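Long-range contact in manganese-dependent ADP-ribose/CDP-alcohol diphosphatase (PDB 2NXF), which probably hydrolyses ADP-ribose and CDP-alcohols such as CDP-choline to nucleoside monophosphates, using a dinuclear metal centre: residues Q53-R67 and V88-F102. Numbering follows the deposited sequence.
Sequences QCVVQLGDIIDGHNR and VDVHHVWGNHEFYNF. With ZN (zinc ion), chain C; ZN (zinc ion), chain B; PO4 (phosphate ion), chain F.
The imidazole of His97 is held by its edge between Gly64 and the phosphate: Gly64 N donates to ND1 in the ring plane (2.7 Å), while NE2 donates to phosphate O2 in a nearly straight bond (170°). Together the two bonds fix the rotation of the ring. Tyr100 CE2 lies over the centre of one face, 3.6 Å above the plane, and the tyrosine ring in turn carries Asn96 O over one of its own faces. The His92 ring has the backbone carbon Val90 C over one face, offset toward the rim, and is also met at its edge, where Gln57 NE2 points straight at ND1 (3.0 Å), with amide and ring planes 61° apart. A bend at chi2 (86°) turns the Gln57 amide forward along its own chain, where OE1 accepts from Gly59 N.

Strands 54-57 and 89-92 run parallel, joined by backbone bonds such as His91 N to Val55 O, with Val55 and Val90 packed on the face that also bears Gln57 and His92. Both lead into metal-binding loops, the GD and GNH signatures of the calcineurin-like metallophosphoesterases. Asp60 OD2 bridges the two zinc ions, and Asn96 OD1 binds one of them at 2.1 Å; Asp13, Gln15, His228, His265 and His267 complete the protein ligands. Asp60 OD1 accepts from His97 N, met from above the carboxylate plane.

Glu98 supports this loop from the second shell. Its OE1 takes Asp60 N (2.8 Å) on the syn lone pair and also accepts from Gly95 N, whereas OE2 accepts from Ile61 N. These three N-H donors probably stabilise the carboxylate's negative charge, despite the proximity of Asp60. Farther along, Asn101 ND2 reaches Asp63 O from above the carbonyl plane (3.0 Å), its OD1 binds Ser72, and Ile62 CD1 packs against its amide carbon and Phe102 CE2.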
loop_
_atom_site.group_PDB
_atom_site.type_symbol
_atom_site.label_atom_id
_atom_site.label_comp_id
_atom_site.label_asym_id
_atom_site.label_seq_id
_atom_site.Cartn_x
_atom_site.Cartn_y
_atom_site.Cartn_z
ATOM N N GLN A 53 -6.859 17.685 -0.430
ATOM C CA GLN A 53 -7.491 17.629 0.884
ATOM C C GLN A 53 -6.836 16.618 1.822
ATOM O O GLN A 53 -7.015 16.695 3.039
ATOM C CB GLN A 53 -8.988 17.378 0.740
ATOM C CG GLN A 53 -9.734 18.601 0.219
ATOM C CD GLN A 53 -11.044 18.257 -0.442
ATOM O OE1 GLN A 53 -11.080 17.876 -1.612
ATOM N NE2 GLN A 53 -12.140 18.414 0.296
ATOM N N CYS A 54 -6.084 15.679 1.244
ATOM C CA CYS A 54 -5.236 14.746 2.002
ATOM C C CYS A 54 -4.284 14.040 1.043
ATOM O O CYS A 54 -4.334 14.263 -0.163
ATOM C CB CYS A 54 -6.061 13.725 2.805
ATOM S SG CYS A 54 -6.843 12.410 1.837
ATOM N N VAL A 55 -3.392 13.233 1.603
ATOM C CA VAL A 55 -2.490 12.414 0.817
ATOM C C VAL A 55 -2.620 11.000 1.378
ATOM O O VAL A 55 -2.775 10.833 2.586
ATOM C CB VAL A 55 -1.019 12.912 0.933
ATOM C CG1 VAL A 55 -0.046 11.963 0.228
ATOM C CG2 VAL A 55 -0.891 14.373 0.373
ATOM N N VAL A 56 -2.582 10.002 0.505
ATOM C CA VAL A 56 -2.442 8.605 0.933
ATOM C C VAL A 56 -1.138 8.068 0.366
ATOM O O VAL A 56 -0.900 8.138 -0.849
ATOM C CB VAL A 56 -3.615 7.719 0.461
ATOM C CG1 VAL A 56 -3.476 6.314 1.062
ATOM C CG2 VAL A 56 -4.973 8.328 0.853
ATOM N N GLN A 57 -0.271 7.569 1.240
ATOM C CA GLN A 57 0.971 6.960 0.735
ATOM C C GLN A 57 0.933 5.477 1.067
ATOM O O GLN A 57 0.562 5.086 2.184
ATOM C CB GLN A 57 2.240 7.674 1.209
ATOM C CG GLN A 57 2.532 7.602 2.700
ATOM C CD GLN A 57 3.311 6.342 3.118
ATOM O OE1 GLN A 57 3.771 5.543 2.292
ATOM N NE2 GLN A 57 3.475 6.187 4.426
ATOM N N LEU A 58 1.323 4.677 0.079
ATOM C CA LEU A 58 1.015 3.259 0.035
ATOM C C LEU A 58 2.066 2.352 0.705
ATOM O O LEU A 58 2.001 1.119 0.576
ATOM C CB LEU A 58 0.784 2.836 -1.428
ATOM C CG LEU A 58 -0.636 3.045 -2.020
ATOM C CD1 LEU A 58 -1.663 2.159 -1.284
ATOM C CD2 LEU A 58 -1.042 4.476 -1.946
ATOM N N GLY A 59 2.998 2.943 1.452
ATOM C CA GLY A 59 3.905 2.138 2.283
ATOM C C GLY A 59 5.297 2.053 1.694
ATOM O O GLY A 59 5.556 2.575 0.594
ATOM N N ASP A 60 6.165 1.331 2.415
ATOM C CA ASP A 60 7.600 1.305 2.133
ATOM C C ASP A 60 8.117 2.727 2.017
ATOM O O ASP A 60 8.827 3.041 1.061
ATOM C CB ASP A 60 7.901 0.537 0.834
ATOM C CG ASP A 60 7.739 -0.976 0.978
ATOM O OD1 ASP A 60 7.418 -1.472 2.078
ATOM O OD2 ASP A 60 7.887 -1.669 -0.031
ATOM N N ILE A 61 7.777 3.586 2.988
ATOM C CA ILE A 61 8.203 5.003 2.909
ATOM C C ILE A 61 9.706 5.172 3.203
ATOM O O ILE A 61 10.333 6.107 2.705
ATOM C CB ILE A 61 7.326 5.905 3.797
ATOM C CG1 ILE A 61 7.383 7.354 3.290
ATOM C CG2 ILE A 61 7.679 5.710 5.288
ATOM C CD1 ILE A 61 6.516 8.325 4.084
ATOM N N ILE A 62 10.288 4.264 4.001
ATOM C CA ILE A 62 11.747 4.256 4.163
ATOM C C ILE A 62 12.255 2.848 3.940
ATOM O O ILE A 62 11.540 1.894 4.221
ATOM C CB ILE A 62 12.221 4.769 5.557
ATOM C CG1 ILE A 62 11.624 3.940 6.698
ATOM C CG2 ILE A 62 11.913 6.278 5.739
ATOM C CD1 ILE A 62 12.417 4.106 8.015
ATOM N N ASP A 63 13.482 2.712 3.449
ATOM C CA ASP A 63 13.984 1.371 3.100
ATOM C C ASP A 63 14.442 0.597 4.331
ATOM O O ASP A 63 14.930 1.190 5.296
ATOM C CB ASP A 63 15.149 1.481 2.116
ATOM C CG ASP A 63 15.407 0.180 1.396
ATOM O OD1 ASP A 63 14.669 -0.127 0.435
ATOM O OD2 ASP A 63 16.316 -0.543 1.812
ATOM N N GLY A 64 14.317 -0.729 4.283
ATOM C CA GLY A 64 14.860 -1.584 5.329
ATOM C C GLY A 64 16.373 -1.452 5.501
ATOM O O GLY A 64 16.913 -1.786 6.560
ATOM N N HIS A 65 17.073 -0.965 4.473
ATOM C CA HIS A 65 18.517 -0.706 4.615
ATOM C C HIS A 65 18.827 0.273 5.740
ATOM O O HIS A 65 19.925 0.274 6.277
ATOM C CB HIS A 65 19.139 -0.183 3.317
ATOM C CG HIS A 65 19.496 -1.263 2.345
ATOM N ND1 HIS A 65 18.810 -1.460 1.168
ATOM C CD2 HIS A 65 20.453 -2.221 2.385
ATOM C CE1 HIS A 65 19.346 -2.475 0.510
ATOM N NE2 HIS A 65 20.341 -2.958 1.229
ATOM N N ASN A 66 17.866 1.125 6.081
ATOM C CA ASN A 66 18.075 2.049 7.193
ATOM C C ASN A 66 18.349 1.314 8.517
ATOM O O ASN A 66 19.187 1.748 9.305
ATOM C CB ASN A 66 16.904 2.999 7.330
ATOM C CG ASN A 66 16.839 3.997 6.180
ATOM O OD1 ASN A 66 17.756 4.786 5.992
ATOM N ND2 ASN A 66 15.770 3.935 5.387
ATOM N N ARG A 67 17.639 0.212 8.741
ATOM C CA ARG A 67 17.860 -0.628 9.928
ATOM C C ARG A 67 19.303 -1.128 9.942
ATOM O O ARG A 67 19.981 -1.084 10.967
ATOM C CB ARG A 67 16.884 -1.820 9.928
ATOM C CG ARG A 67 17.147 -2.861 11.024
ATOM C CD ARG A 67 16.224 -2.649 12.169
ATOM N NE ARG A 67 16.329 -3.703 13.171
ATOM C CZ ARG A 67 16.214 -3.486 14.476
ATOM N NH1 ARG A 67 16.031 -2.248 14.923
ATOM N NH2 ARG A 67 16.337 -4.496 15.336
ATOM N N VAL A 88 -1.588 19.081 5.089
ATOM C CA VAL A 88 -2.867 18.366 5.185
ATOM C C VAL A 88 -2.640 16.974 5.755
ATOM O O VAL A 88 -1.501 16.522 5.855
ATOM C CB VAL A 88 -3.630 18.244 3.824
ATOM C CG1 VAL A 88 -4.151 19.610 3.349
ATOM C CG2 VAL A 88 -2.786 17.547 2.776
ATOM N N ASP A 89 -3.728 16.303 6.118
ATOM C CA ASP A 89 -3.659 14.949 6.654
ATOM C C ASP A 89 -2.981 14.028 5.658
ATOM O O ASP A 89 -3.319 14.045 4.470
ATOM C CB ASP A 89 -5.062 14.387 6.914
ATOM C CG ASP A 89 -5.748 15.003 8.121
ATOM O OD1 ASP A 89 -5.098 15.717 8.924
ATOM O OD2 ASP A 89 -6.973 14.765 8.263
ATOM N N VAL A 90 -2.050 13.210 6.150
ATOM C CA VAL A 90 -1.445 12.156 5.341
ATOM C C VAL A 90 -1.821 10.814 5.963
ATOM O O VAL A 90 -1.728 10.622 7.186
ATOM C CB VAL A 90 0.101 12.295 5.266
ATOM C CG1 VAL A 90 0.696 11.194 4.400
ATOM C CG2 VAL A 90 0.478 13.685 4.701
ATOM N N HIS A 91 -2.272 9.898 5.118
ATOM C CA HIS A 91 -2.664 8.562 5.574
ATOM C C HIS A 91 -1.582 7.590 5.151
ATOM O O HIS A 91 -1.168 7.577 3.984
ATOM C CB HIS A 91 -4.026 8.185 5.006
ATOM C CG HIS A 91 -5.120 9.054 5.527
ATOM N ND1 HIS A 91 -5.740 8.816 6.737
ATOM C CD2 HIS A 91 -5.629 10.220 5.060
ATOM C CE1 HIS A 91 -6.617 9.778 6.971
ATOM N NE2 HIS A 91 -6.573 10.636 5.967
ATOM N N HIS A 92 -1.098 6.822 6.122
ATOM C CA HIS A 92 0.067 5.968 5.928
ATOM C C HIS A 92 -0.350 4.506 5.952
ATOM O O HIS A 92 -0.909 4.036 6.952
ATOM C CB HIS A 92 1.091 6.193 7.051
ATOM C CG HIS A 92 1.528 7.618 7.187
ATOM N ND1 HIS A 92 2.397 8.221 6.305
ATOM C CD2 HIS A 92 1.213 8.554 8.110
ATOM C CE1 HIS A 92 2.593 9.477 6.679
ATOM N NE2 HIS A 92 1.878 9.707 7.764
ATOM N N VAL A 93 -0.058 3.812 4.855
ATOM C CA VAL A 93 -0.213 2.365 4.752
ATOM C C VAL A 93 1.103 1.732 5.189
ATOM O O VAL A 93 2.165 2.223 4.813
ATOM C CB VAL A 93 -0.564 1.990 3.274
ATOM C CG1 VAL A 93 -0.592 0.471 3.084
ATOM C CG2 VAL A 93 -1.892 2.590 2.882
ATOM N N TRP A 94 1.042 0.663 5.985
ATOM C CA TRP A 94 2.279 -0.035 6.393
ATOM C C TRP A 94 2.605 -1.183 5.435
ATOM O O TRP A 94 1.766 -2.065 5.181
ATOM C CB TRP A 94 2.234 -0.549 7.837
ATOM C CG TRP A 94 1.995 0.515 8.859
ATOM C CD1 TRP A 94 2.052 1.875 8.678
ATOM C CD2 TRP A 94 1.696 0.302 10.238
ATOM N NE1 TRP A 94 1.771 2.515 9.864
ATOM C CE2 TRP A 94 1.533 1.581 10.835
ATOM C CE3 TRP A 94 1.517 -0.843 11.022
ATOM C CZ2 TRP A 94 1.208 1.743 12.192
ATOM C CZ3 TRP A 94 1.190 -0.685 12.377
ATOM C CH2 TRP A 94 1.042 0.604 12.944
ATOM N N GLY A 95 3.814 -1.129 4.884
ATOM C CA GLY A 95 4.314 -2.199 4.014
ATOM C C GLY A 95 5.493 -2.956 4.613
ATOM O O GLY A 95 5.889 -2.749 5.778
ATOM N N ASN A 96 6.064 -3.862 3.825
ATOM C CA ASN A 96 7.160 -4.696 4.344
ATOM C C ASN A 96 8.343 -3.913 4.905
ATOM O O ASN A 96 8.876 -4.295 5.938
ATOM C CB ASN A 96 7.603 -5.817 3.380
ATOM C CG ASN A 96 7.924 -5.321 1.979
ATOM O OD1 ASN A 96 7.150 -4.574 1.382
ATOM N ND2 ASN A 96 9.068 -5.755 1.449
ATOM N N HIS A 97 8.720 -2.803 4.268
ATOM C CA HIS A 97 9.879 -2.033 4.751
ATOM C C HIS A 97 9.631 -1.321 6.071
ATOM O O HIS A 97 10.557 -1.122 6.865
ATOM C CB HIS A 97 10.414 -1.116 3.650
ATOM C CG HIS A 97 11.163 -1.877 2.606
ATOM N ND1 HIS A 97 12.536 -1.973 2.604
ATOM C CD2 HIS A 97 10.729 -2.651 1.582
ATOM C CE1 HIS A 97 12.921 -2.737 1.597
ATOM N NE2 HIS A 97 11.845 -3.170 0.967
ATOM N N GLU A 98 8.380 -0.939 6.328
ATOM C CA GLU A 98 8.045 -0.465 7.682
ATOM C C GLU A 98 8.377 -1.531 8.712
ATOM O O GLU A 98 8.993 -1.224 9.746
ATOM C CB GLU A 98 6.566 -0.080 7.795
ATOM C CG GLU A 98 6.250 1.339 7.299
ATOM C CD GLU A 98 6.276 1.480 5.778
ATOM O OE1 GLU A 98 6.039 0.475 5.090
ATOM O OE2 GLU A 98 6.504 2.610 5.299
ATOM N N PHE A 99 7.959 -2.773 8.448
ATOM C CA PHE A 99 8.228 -3.860 9.410
ATOM C C PHE A 99 9.699 -4.275 9.532
ATOM O O PHE A 99 10.126 -4.782 10.584
ATOM C CB PHE A 99 7.317 -5.062 9.150
ATOM C CG PHE A 99 5.863 -4.735 9.273
ATOM C CD1 PHE A 99 5.283 -4.493 10.526
ATOM C CD2 PHE A 99 5.070 -4.626 8.143
ATOM C CE1 PHE A 99 3.904 -4.174 10.623
ATOM C CE2 PHE A 99 3.703 -4.297 8.231
ATOM C CZ PHE A 99 3.128 -4.066 9.481
ATOM N N TYR A 100 10.469 -4.069 8.469
ATOM C CA TYR A 100 11.909 -4.317 8.536
ATOM C C TYR A 100 12.548 -3.327 9.507
ATOM O O TYR A 100 13.495 -3.675 10.208
ATOM C CB TYR A 100 12.586 -4.150 7.167
ATOM C CG TYR A 100 12.122 -5.102 6.083
ATOM C CD1 TYR A 100 11.617 -6.368 6.391
ATOM C CD2 TYR A 100 12.222 -4.741 4.739
ATOM C CE1 TYR A 100 11.190 -7.242 5.391
ATOM C CE2 TYR A 100 11.798 -5.593 3.724
ATOM C CZ TYR A 100 11.271 -6.838 4.051
ATOM O OH TYR A 100 10.828 -7.661 3.038
ATOM N N ASN A 101 12.041 -2.096 9.523
ATOM C CA ASN A 101 12.600 -1.048 10.390
ATOM C C ASN A 101 12.063 -1.027 11.811
ATOM O O ASN A 101 12.806 -0.709 12.731
ATOM C CB ASN A 101 12.351 0.335 9.774
ATOM C CG ASN A 101 13.308 0.646 8.636
ATOM O OD1 ASN A 101 14.468 0.976 8.876
ATOM N ND2 ASN A 101 12.837 0.500 7.394
ATOM N N PHE A 102 10.765 -1.295 11.973
ATOM C CA PHE A 102 10.068 -1.057 13.246
ATOM C C PHE A 102 9.155 -2.206 13.628
ATOM O O PHE A 102 8.548 -2.859 12.762
ATOM C CB PHE A 102 9.201 0.216 13.157
ATOM C CG PHE A 102 9.945 1.443 12.688
ATOM C CD1 PHE A 102 10.943 2.012 13.474
ATOM C CD2 PHE A 102 9.615 2.039 11.470
ATOM C CE1 PHE A 102 11.646 3.164 13.033
ATOM C CE2 PHE A 102 10.302 3.186 11.014
ATOM C CZ PHE A 102 11.303 3.752 11.807
HETATM ZN ZN ZN C . 6.895 -3.558 -0.478
HETATM ZN ZN ZN B . 8.724 -1.279 -2.052
HETATM P P PO4 F . 10.260 -4.226 -1.900
HETATM O O1 PO4 F . 10.019 -4.795 -3.281
HETATM O O2 PO4 F . 11.607 -4.700 -1.392
HETATM O O3 PO4 F . 10.374 -2.713 -1.920
HETATM O O4 PO4 F . 9.151 -4.599 -0.965
HETATM O O HOH W 1 -6.305 17.471 5.911
HETATM O O HOH W 2 4.086 3.912 5.918
HETATM O O HOH W 3 15.556 0.286 13.479
HETATM O O HOH W 4 7.633 -3.082 -2.441
#